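Local atomic coordinates of protein yxeP (Bacillus subtilis, PDB entry 1YSJ), a protein that probably removes the acetyl group from N-acetylcysteine, using two divalent metal ions per subunit, in a pathway that recovers cysteine from S-(2-succino)cysteine. Residues R33-N36 / M37-L41. The protein carries 1 engineered substitution. Sequence-based numbering, arbitrary orientation.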
loop_
_atom_site.group_PDB
_atom_site.type_symbol
_atom_site.label_atom_id
_atom_site.label_comp_id
_atom_site.label_asym_id
_atom_site.label_seq_id
_atom_site.Cartn_x
_atom_site.Cartn_y
_atom_site.Cartn_z
ATOM N N ARG A 33 27.168 -40.586 18.324
ATOM C CA ARG A 33 27.391 -40.452 16.887
ATOM C C ARG A 33 26.246 -39.696 16.206
ATOM O O ARG A 33 26.472 -38.952 15.250
ATOM C CB ARG A 33 27.570 -41.838 16.262
ATOM C CG ARG A 33 27.971 -41.831 14.799
ATOM C CD ARG A 33 28.083 -43.244 14.261
ATOM N NE ARG A 33 28.626 -43.249 12.907
ATOM C CZ ARG A 33 28.951 -44.343 12.227
ATOM N NH1 ARG A 33 28.793 -45.543 12.770
ATOM N NH2 ARG A 33 29.441 -44.232 11.001
ATOM N N LEU A 34 25.025 -39.888 16.704
ATOM C CA LEU A 34 23.856 -39.157 16.208
ATOM C C LEU A 34 23.874 -37.700 16.670
ATOM O O LEU A 34 23.578 -36.793 15.894
ATOM C CB LEU A 34 22.557 -39.825 16.672
ATOM C CG LEU A 34 22.193 -41.218 16.153
ATOM C CD1 LEU A 34 20.891 -41.675 16.786
ATOM C CD2 LEU A 34 22.068 -41.212 14.640
ATOM N N ILE A 35 24.214 -37.496 17.942
ATOM C CA ILE A 35 24.324 -36.166 18.532
ATOM C C ILE A 35 25.384 -35.336 17.797
ATOM O O ILE A 35 25.123 -34.193 17.407
ATOM C CB ILE A 35 24.605 -36.247 20.063
ATOM C CG1 ILE A 35 23.323 -36.618 20.816
ATOM C CG2 ILE A 35 25.164 -34.932 20.600
ATOM C CD1 ILE A 35 23.550 -37.158 22.220
ATOM N N ASN A 36 26.558 -35.926 17.584
ATOM C CA ASN A 36 27.645 -35.239 16.891
ATOM C C ASN A 36 27.324 -34.828 15.457
ATOM O O ASN A 36 27.768 -33.773 15.008
ATOM C CB ASN A 36 28.944 -36.051 16.962
ATOM C CG ASN A 36 29.645 -35.912 18.308
ATOM O OD1 ASN A 36 30.509 -36.718 18.657
ATOM N ND2 ASN A 36 29.273 -34.884 19.070
HETATM N N MSE A 37 26.552 -35.649 14.750
HETATM C CA MSE A 37 26.095 -35.301 13.401
HETATM C C MSE A 37 25.081 -34.161 13.431
HETATM O O MSE A 37 25.178 -33.223 12.642
HETATM C CB MSE A 37 25.515 -36.518 12.681
HETATM C CG MSE A 37 26.572 -37.517 12.219
HETATM SE SE MSE A 37 25.831 -38.954 11.125
HETATM C CE MSE A 37 24.725 -39.836 12.462
ATOM N N ARG A 38 24.119 -34.246 14.348
ATOM C CA ARG A 38 23.138 -33.183 14.559
ATOM C C ARG A 38 23.822 -31.841 14.820
ATOM O O ARG A 38 23.444 -30.821 14.244
ATOM C CB ARG A 38 22.206 -33.530 15.729
ATOM C CG ARG A 38 21.078 -32.522 15.977
ATOM C CD ARG A 38 21.473 -31.439 16.981
ATOM N NE ARG A 38 20.508 -30.340 17.015
ATOM C CZ ARG A 38 20.171 -29.661 18.111
ATOM N NH1 ARG A 38 19.280 -28.680 18.035
ATOM N NH2 ARG A 38 20.708 -29.965 19.284
ATOM N N ARG A 39 24.824 -31.858 15.694
ATOM C CA ARG A 39 25.495 -30.636 16.127
ATOM C C ARG A 39 26.418 -30.051 15.070
ATOM O O ARG A 39 26.545 -28.832 14.973
ATOM C CB ARG A 39 26.251 -30.873 17.421
ATOM C CG ARG A 39 25.345 -31.142 18.588
ATOM C CD ARG A 39 26.154 -31.294 19.840
ATOM N NE ARG A 39 25.305 -31.632 20.976
ATOM C CZ ARG A 39 25.707 -31.595 22.239
ATOM N NH1 ARG A 39 26.948 -31.225 22.530
ATOM N NH2 ARG A 39 24.863 -31.924 23.210
ATOM N N ASP A 40 27.053 -30.916 14.284
ATOM C CA ASP A 40 27.868 -30.475 13.157
ATOM C C ASP A 40 27.034 -29.704 12.134
ATOM O O ASP A 40 27.478 -28.682 11.610
ATOM C CB ASP A 40 28.566 -31.662 12.489
ATOM C CG ASP A 40 29.416 -31.246 11.292
ATOM O OD1 ASP A 40 29.950 -30.116 11.281
ATOM O OD2 ASP A 40 29.552 -32.060 10.358
ATOM N N LEU A 41 25.828 -30.198 11.860
ATOM C CA LEU A 41 24.903 -29.530 10.954
ATOM C C LEU A 41 24.341 -28.230 11.537
ATOM O O LEU A 41 24.286 -27.212 10.848
ATOM C CB LEU A 41 23.764 -30.471 10.558
ATOM C CG LEU A 41 24.141 -31.808 9.902
ATOM C CD1 LEU A 41 22.880 -32.559 9.555
ATOM C CD2 LEU A 41 25.040 -31.645 8.666
#
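Arg33 O accepts a weak hydrogen bond from Met37 N at 3.3 Å. The selenomethionine side chain at Met37 folds back beside this carbonyl. Its bend about the last torsion (chi3 -66°) brings CE to 3.4 Å from Arg33 O. The guanidinium of Arg33 forms a salt bridge with Glu65. Leu34 meets the same methyl group: its CD2 lies 3.7 Å from Met37 CE, and the two side chains cross at a slant. Leu34 O takes a nearly straight bond from Arg38 N (3.0 Å, 168° at the hydrogen). Ile35 O is bound by Arg39 N at 2.9 Å. The side chains of Ile35 and Arg39 run side by side in the same direction. Ile35 CG2, anti to its own backbone N, sits over one face of the guanidinium, 3.3 Å from Arg39 NE. Arg39 NH2 forms a salt bridge with Glu382. Arg38 also pairs with Glu382 through NH2, and its NE pairs with Asp125. Replacing Arg39 with a leucine would probably leave Glu382 without one of its positive partners and Ile35 CG2 without its flat cover. Asn36 O closes the next turn by accepting Asp40 N at 3.0 Å. These i to i+4 bonds are those of an alpha helix, here helix 28-43, which packs against helices 52-64, 124-139 and 384-402 in the metal-binding domain of this M20 peptidase.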